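Local atomic coordinates of sortase B (Streptococcus pyogenes, PDB entry 3PSQ), a protein that is a class B sortase involved in pilus assembly, probably acting as a cysteine transpeptidase that joins proteins through an acyl-thioester intermediate. Residues R80-L91 / L148-I156. Sequence-based numbering, arbitrary orientation.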
ATOM      1  N   ARG A  80     -10.042  -4.795  -6.360  1.00 42.10           N
ATOM      2  CA  ARG A  80      -9.845  -5.359  -7.698  1.00 43.60           C
ATOM      3  C   ARG A  80      -8.573  -6.201  -7.780  1.00 44.29           C
ATOM      4  O   ARG A  80      -8.300  -6.752  -8.807  1.00 45.46           O
ATOM      5  CB  ARG A  80      -9.761  -4.262  -8.760  1.00 43.04           C
ATOM      6  CG  ARG A  80     -11.072  -3.539  -9.021  1.00 45.10           C
ATOM      7  CD  ARG A  80     -10.830  -2.171  -9.646  1.00 43.74           C
ATOM      8  NE  ARG A  80     -10.163  -1.234  -8.752  1.00 43.75           N
ATOM      9  CZ  ARG A  80     -10.136   0.090  -8.938  1.00 46.81           C
ATOM     10  NH1 ARG A  80     -10.749   0.637  -9.992  1.00 43.69           N
ATOM     11  NH2 ARG A  80      -9.486   0.888  -8.079  1.00 42.78           N
ATOM     12  N   ASN A  81      -7.801  -6.301  -6.701  1.00 44.93           N
ATOM     13  CA  ASN A  81      -6.532  -7.000  -6.732  1.00 44.06           C
ATOM     14  C   ASN A  81      -6.684  -8.441  -6.330  1.00 44.19           C
ATOM     15  O   ASN A  81      -7.596  -8.789  -5.589  1.00 43.79           O
ATOM     16  CB  ASN A  81      -5.534  -6.324  -5.782  1.00 44.28           C
ATOM     17  CG  ASN A  81      -4.785  -5.195  -6.423  1.00 44.07           C
ATOM     18  OD1 ASN A  81      -4.732  -4.077  -5.876  1.00 44.53           O
ATOM     19  ND2 ASN A  81      -4.165  -5.466  -7.571  1.00 40.28           N
ATOM     20  N   LYS A  82      -5.768  -9.287  -6.802  1.00 45.51           N
ATOM     21  CA  LYS A  82      -5.642 -10.672  -6.285  1.00 46.75           C
ATOM     22  C   LYS A  82      -4.995 -10.649  -4.908  1.00 46.12           C
ATOM     23  O   LYS A  82      -3.998  -9.945  -4.730  1.00 45.65           O
ATOM     24  CB  LYS A  82      -4.746 -11.512  -7.204  1.00 47.42           C
ATOM     25  CG  LYS A  82      -5.407 -11.962  -8.490  1.00 50.70           C
ATOM     26  CD  LYS A  82      -4.365 -12.544  -9.429  1.00 56.66           C
ATOM     27  CE  LYS A  82      -4.994 -12.947 -10.758  1.00 59.58           C
ATOM     28  NZ  LYS A  82      -6.000 -14.007 -10.462  1.00 61.69           N
ATOM     29  N   VAL A  83      -5.550 -11.411  -3.961  1.00 45.31           N
ATOM     30  CA  VAL A  83      -5.028 -11.454  -2.588  1.00 45.10           C
ATOM     31  C   VAL A  83      -3.620 -12.046  -2.507  1.00 46.05           C
ATOM     32  O   VAL A  83      -2.898 -11.869  -1.512  1.00 45.94           O
ATOM     33  CB  VAL A  83      -5.968 -12.215  -1.628  1.00 44.83           C
ATOM     34  CG1 VAL A  83      -7.285 -11.444  -1.451  1.00 44.99           C
ATOM     35  CG2 VAL A  83      -6.229 -13.655  -2.099  1.00 42.85           C
ATOM     36  N   THR A  84      -3.224 -12.759  -3.555  1.00 47.09           N
ATOM     37  CA  THR A  84      -1.928 -13.446  -3.594  1.00 47.59           C
ATOM     38  C   THR A  84      -0.815 -12.484  -4.008  1.00 48.56           C
ATOM     39  O   THR A  84       0.360 -12.877  -4.074  1.00 50.34           O
ATOM     40  CB  THR A  84      -1.945 -14.542  -4.646  1.00 47.84           C
ATOM     41  OG1 THR A  84      -2.375 -13.979  -5.891  1.00 49.77           O
ATOM     42  CG2 THR A  84      -2.899 -15.676  -4.259  1.00 46.20           C
ATOM     43  N   PHE A  85      -1.168 -11.232  -4.291  1.00 48.30           N
ATOM     44  CA  PHE A  85      -0.181 -10.239  -4.753  1.00 48.97           C
ATOM     45  C   PHE A  85       0.485 -10.633  -6.077  1.00 50.09           C
ATOM     46  O   PHE A  85       1.644 -10.303  -6.288  1.00 48.92           O
ATOM     47  CB  PHE A  85       0.854  -9.903  -3.654  1.00 47.89           C
ATOM     48  CG  PHE A  85       0.248  -9.131  -2.481  1.00 46.49           C
ATOM     49  CD1 PHE A  85       0.251  -7.745  -2.468  1.00 43.06           C
ATOM     50  CD2 PHE A  85      -0.423  -9.798  -1.462  1.00 46.15           C
ATOM     51  CE1 PHE A  85      -0.352  -7.045  -1.457  1.00 41.44           C
ATOM     52  CE2 PHE A  85      -1.033  -9.088  -0.428  1.00 47.07           C
ATOM     53  CZ  PHE A  85      -0.998  -7.716  -0.435  1.00 44.23           C
ATOM     54  N   GLU A  86      -0.271 -11.336  -6.942  1.00 51.09           N
ATOM     55  CA  GLU A  86       0.164 -11.812  -8.282  0.50 51.74           C
ATOM     56  C   GLU A  86       0.045 -10.736  -9.367  1.00 51.83           C
ATOM     57  O   GLU A  86       0.690 -10.811 -10.416  1.00 52.81           O
ATOM     58  CB  GLU A  86      -0.720 -12.981  -8.765  0.50 52.05           C
ATOM     59  CG  GLU A  86      -0.529 -14.360  -8.110  0.50 52.69           C
ATOM     60  CD  GLU A  86      -1.609 -15.351  -8.554  0.50 53.61           C
ATOM     61  OE1 GLU A  86      -1.807 -15.537  -9.787  0.50 55.23           O
ATOM     62  OE2 GLU A  86      -2.272 -15.940  -7.678  0.50 52.08           O
ATOM     63  N   ASP A  87      -0.834  -9.756  -9.141  1.00 50.43           N
ATOM     64  CA  ASP A  87      -1.072  -8.684 -10.107  1.00 48.71           C
ATOM     65  C   ASP A  87       0.159  -7.843 -10.309  1.00 48.60           C
ATOM     66  O   ASP A  87       1.084  -7.873  -9.485  1.00 47.87           O
ATOM     67  CB  ASP A  87      -2.215  -7.790  -9.643  1.00 48.51           C
ATOM     68  CG  ASP A  87      -3.539  -8.488  -9.681  1.00 48.19           C
ATOM     69  OD1 ASP A  87      -3.647  -9.528 -10.360  1.00 51.18           O
ATOM     70  OD2 ASP A  87      -4.483  -8.020  -9.035  1.00 48.66           O
ATOM     71  N   LYS A  88       0.189  -7.107 -11.415  1.00 48.36           N
ATOM     72  CA  LYS A  88       1.307  -6.187 -11.670  1.00 49.62           C
ATOM     73  C   LYS A  88       1.435  -5.112 -10.596  1.00 48.56           C
ATOM     74  O   LYS A  88       2.523  -4.601 -10.326  1.00 48.63           O
ATOM     75  CB  LYS A  88       1.131  -5.477 -13.015  1.00 49.87           C
ATOM     76  CG  LYS A  88       1.448  -6.366 -14.207  1.00 55.23           C
ATOM     77  CD  LYS A  88       2.987  -6.498 -14.388  1.00 60.58           C
ATOM     78  CE  LYS A  88       3.344  -7.648 -15.338  1.00 64.65           C
ATOM     79  NZ  LYS A  88       2.631  -7.495 -16.649  1.00 67.26           N
ATOM     80  N   TYR A  89       0.303  -4.759 -10.014  1.00 47.27           N
ATOM     81  CA  TYR A  89       0.213  -3.583  -9.172  1.00 46.68           C
ATOM     82  C   TYR A  89      -0.860  -3.792  -8.117  1.00 45.54           C
ATOM     83  O   TYR A  89      -2.070  -3.825  -8.416  1.00 44.60           O
ATOM     84  CB  TYR A  89      -0.151  -2.387 -10.033  1.00 46.25           C
ATOM     85  CG  TYR A  89      -0.211  -1.071  -9.328  1.00 45.49           C
ATOM     86  CD1 TYR A  89       0.942  -0.366  -9.063  1.00 45.21           C
ATOM     87  CD2 TYR A  89      -1.436  -0.495  -8.973  1.00 45.61           C
ATOM     88  CE1 TYR A  89       0.905   0.867  -8.436  1.00 45.87           C
ATOM     89  CE2 TYR A  89      -1.488   0.757  -8.351  1.00 44.28           C
ATOM     90  CZ  TYR A  89      -0.306   1.442  -8.097  1.00 45.03           C
ATOM     91  OH  TYR A  89      -0.298   2.687  -7.490  1.00 42.07           O
ATOM     92  N   SER A  90      -0.395  -3.968  -6.892  1.00 44.36           N
ATOM     93  CA  SER A  90      -1.273  -4.136  -5.764  1.00 44.27           C
ATOM     94  C   SER A  90      -1.280  -2.832  -4.966  1.00 43.81           C
ATOM     95  O   SER A  90      -0.223  -2.329  -4.565  1.00 43.70           O
ATOM     96  CB  SER A  90      -0.826  -5.320  -4.923  1.00 44.51           C
ATOM     97  OG  SER A  90      -0.870  -6.516  -5.701  1.00 47.41           O
ATOM     98  N   LEU A  91      -2.485  -2.278  -4.780  1.00 42.74           N
ATOM     99  CA  LEU A  91      -2.676  -1.003  -4.088  1.00 41.44           C
ATOM    100  C   LEU A  91      -3.275  -1.245  -2.697  1.00 40.49           C
ATOM    101  O   LEU A  91      -4.391  -1.820  -2.527  1.00 40.04           O
ATOM    102  CB  LEU A  91      -3.564  -0.067  -4.903  1.00 40.92           C
ATOM    103  CG  LEU A  91      -3.829   1.314  -4.285  1.00 41.35           C
ATOM    104  CD1 LEU A  91      -2.554   2.187  -4.032  1.00 34.30           C
ATOM    105  CD2 LEU A  91      -4.852   2.033  -5.124  1.00 38.79           C
ATOM    106  N   LEU A 148      -2.548   5.839 -10.933  1.00 46.89           N
ATOM    107  CA  LEU A 148      -2.004   5.095  -9.804  1.00 45.61           C
ATOM    108  C   LEU A 148      -3.038   4.572  -8.796  1.00 44.94           C
ATOM    109  O   LEU A 148      -2.684   3.796  -7.903  1.00 43.75           O
ATOM    110  CB  LEU A 148      -0.909   5.920  -9.100  1.00 45.43           C
ATOM    111  CG  LEU A 148       0.347   6.114  -9.951  1.00 45.15           C
ATOM    112  CD1 LEU A 148       1.338   7.014  -9.259  1.00 46.50           C
ATOM    113  CD2 LEU A 148       0.987   4.768 -10.305  1.00 44.86           C
ATOM    114  N   PHE A 149      -4.301   4.968  -8.949  1.00 44.08           N
ATOM    115  CA  PHE A 149      -5.352   4.473  -8.040  1.00 43.79           C
ATOM    116  C   PHE A 149      -6.252   3.469  -8.711  1.00 44.53           C
ATOM    117  O   PHE A 149      -7.284   3.095  -8.181  1.00 45.28           O
ATOM    118  CB  PHE A 149      -6.127   5.621  -7.364  1.00 43.37           C
ATOM    119  CG  PHE A 149      -5.236   6.531  -6.540  1.00 42.67           C
ATOM    120  CD1 PHE A 149      -4.658   6.080  -5.375  1.00 40.81           C
ATOM    121  CD2 PHE A 149      -4.920   7.800  -6.980  1.00 43.69           C
ATOM    122  CE1 PHE A 149      -3.816   6.880  -4.650  1.00 41.00           C
ATOM    123  CE2 PHE A 149      -4.077   8.616  -6.242  1.00 44.30           C
ATOM    124  CZ  PHE A 149      -3.517   8.149  -5.077  1.00 40.31           C
ATOM    125  N   ASN A 150      -5.819   2.976  -9.867  1.00 44.99           N
ATOM    126  CA  ASN A 150      -6.549   1.948 -10.578  1.00 45.02           C
ATOM    127  C   ASN A 150      -5.588   0.848 -11.078  1.00 45.71           C
ATOM    128  O   ASN A 150      -4.878   1.027 -12.078  1.00 46.14           O
ATOM    129  CB  ASN A 150      -7.346   2.558 -11.732  1.00 44.56           C
ATOM    130  CG  ASN A 150      -8.315   1.547 -12.375  1.00 47.47           C
ATOM    131  OD1 ASN A 150      -8.035   0.361 -12.381  1.00 48.66           O
ATOM    132  ND2 ASN A 150      -9.447   2.025 -12.919  1.00 44.67           N
ATOM    133  N   PRO A 151      -5.546  -0.285 -10.368  1.00 45.67           N
ATOM    134  CA  PRO A 151      -4.665  -1.400 -10.728  1.00 45.60           C
ATOM    135  C   PRO A 151      -4.970  -1.981 -12.120  1.00 45.77           C
ATOM    136  O   PRO A 151      -4.111  -2.569 -12.759  1.00 43.89           O
ATOM    137  CB  PRO A 151      -4.948  -2.444  -9.635  1.00 45.16           C
ATOM    138  CG  PRO A 151      -5.493  -1.634  -8.466  1.00 46.60           C
ATOM    139  CD  PRO A 151      -6.283  -0.528  -9.114  1.00 45.41           C
ATOM    140  N   ILE A 152      -6.197  -1.816 -12.589  1.00 46.71           N
ATOM    141  CA  ILE A 152      -6.512  -2.302 -13.925  1.00 46.81           C
ATOM    142  C   ILE A 152      -5.838  -1.410 -14.960  1.00 47.05           C
ATOM    143  O   ILE A 152      -5.219  -1.916 -15.898  1.00 47.23           O
ATOM    144  CB  ILE A 152      -8.020  -2.425 -14.123  1.00 46.83           C
ATOM    145  CG1 ILE A 152      -8.549  -3.570 -13.250  1.00 47.73           C
ATOM    146  CG2 ILE A 152      -8.343  -2.661 -15.581  1.00 46.21           C
ATOM    147  CD1 ILE A 152     -10.128  -3.599 -13.153  1.00 50.23           C
ATOM    148  N   ASP A 153      -5.923  -0.090 -14.764  1.00 47.70           N
ATOM    149  CA  ASP A 153      -5.296   0.867 -15.687  1.00 47.79           C
ATOM    150  C   ASP A 153      -3.797   0.667 -15.704  1.00 47.54           C
ATOM    151  O   ASP A 153      -3.185   0.643 -16.762  1.00 47.94           O
ATOM    152  CB  ASP A 153      -5.670   2.332 -15.390  1.00 47.68           C
ATOM    153  CG  ASP A 153      -7.115   2.657 -15.774  1.00 50.37           C
ATOM    154  OD1 ASP A 153      -7.706   1.925 -16.598  1.00 50.71           O
ATOM    155  OD2 ASP A 153      -7.689   3.639 -15.243  1.00 54.58           O
ATOM    156  N   VAL A 154      -3.196   0.491 -14.539  1.00 47.26           N
ATOM    157  CA  VAL A 154      -1.777   0.156 -14.479  1.00 46.75           C
ATOM    158  C   VAL A 154      -1.440  -1.129 -15.263  1.00 47.56           C
ATOM    159  O   VAL A 154      -0.482  -1.167 -16.041  1.00 47.81           O
ATOM    160  CB  VAL A 154      -1.253   0.073 -13.016  1.00 46.76           C
ATOM    161  CG1 VAL A 154       0.195  -0.407 -12.995  1.00 45.92           C
ATOM    162  CG2 VAL A 154      -1.386   1.443 -12.320  1.00 44.58           C
ATOM    163  N   ASP A 155      -2.227  -2.176 -15.065  1.00 47.80           N
ATOM    164  CA  ASP A 155      -1.968  -3.453 -15.716  1.00 48.89           C
ATOM    165  C   ASP A 155      -1.909  -3.337 -17.258  1.00 49.61           C
ATOM    166  O   ASP A 155      -1.126  -4.018 -17.872  1.00 48.55           O
ATOM    167  CB  ASP A 155      -3.038  -4.486 -15.340  1.00 48.96           C
ATOM    168  CG  ASP A 155      -2.807  -5.825 -16.011  1.00 50.18           C
ATOM    169  OD1 ASP A 155      -1.726  -6.380 -15.847  1.00 53.00           O
ATOM    170  OD2 ASP A 155      -3.711  -6.357 -16.681  1.00 55.07           O
ATOM    171  N   ILE A 156      -2.749  -2.483 -17.852  1.00 50.02           N
ATOM    172  CA  ILE A 156      -2.819  -2.334 -19.297  1.00 51.09           C
ATOM    173  C   ILE A 156      -1.957  -1.185 -19.835  1.00 52.33           C
ATOM    174  O   ILE A 156      -2.040  -0.835 -21.028  1.00 53.23           O
ATOM    175  CB  ILE A 156      -4.279  -2.150 -19.805  1.00 51.24           C
ATOM    176  CG1 ILE A 156      -4.903  -0.849 -19.288  1.00 51.75           C
ATOM    177  CG2 ILE A 156      -5.132  -3.363 -19.457  1.00 51.21           C
ATOM    178  CD1 ILE A 156      -6.389  -0.789 -19.496  1.00 52.14           C
TER
HETATM  179  O   HOH W   1     -10.460   3.636  -9.455  1.00 48.04           O
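Tyr89 reaches past the start of helix 151-155 and donates a hydrogen bond from its hydroxyl to the backbone of Leu148, with OH 2.7 Å from Leu148 O. The hydrogen bond is well directed: the C=O...OH angle is 129° and the hydroxyl lies in the carbonyl plane, on a lone pair. CG of Tyr89 stands anti to its backbone N, which points the ring back toward the residues just before the helix. Val154 CG2 lies over one ring face, offset toward the rim, in a CH-pi contact, 4.0 Å from the ring centroid and 15° off the normal, while CG1 packs against Tyr89 CB. Pro151 CA lies near the ring plane at the edge, so the ring is held on face, edge and hydroxyl.

Pro151 also turns its CB to Tyr89 O, 3.4 Å away, and its CG to Asn81 OD1. That amide is fixed within segment 80-91: ND2 donates to Tyr89 O and to the anti lone pair of Asp87 OD2, and OD1 accepts from Leu91 N. The proline thus meets a polar surface whose groups are already bonded.

On the outer side, the Arg80 guanidinium has Pro151 CD and Asn150 OD1 over one face, its plane 31° from the Asn150 amide. NH2 forms a salt bridge with Asp78, and a water in the guanidinium plane accepts from NH1. Asn150 OD1 is engaged as N-cap, accepting from Ile152 N (2.9 Å) and Asp153 N (3.2 Å). Leu91 CD2 approaches the edge of the Phe149 ring, and the Phe149 side chain also touches Arg198, predicted to stabilise the transition state.

The arrangement is an N-capped short helix, running nearly antiparallel to strand 89-91, packed onto the beta-barrel of the sortase fold beside its probable active site.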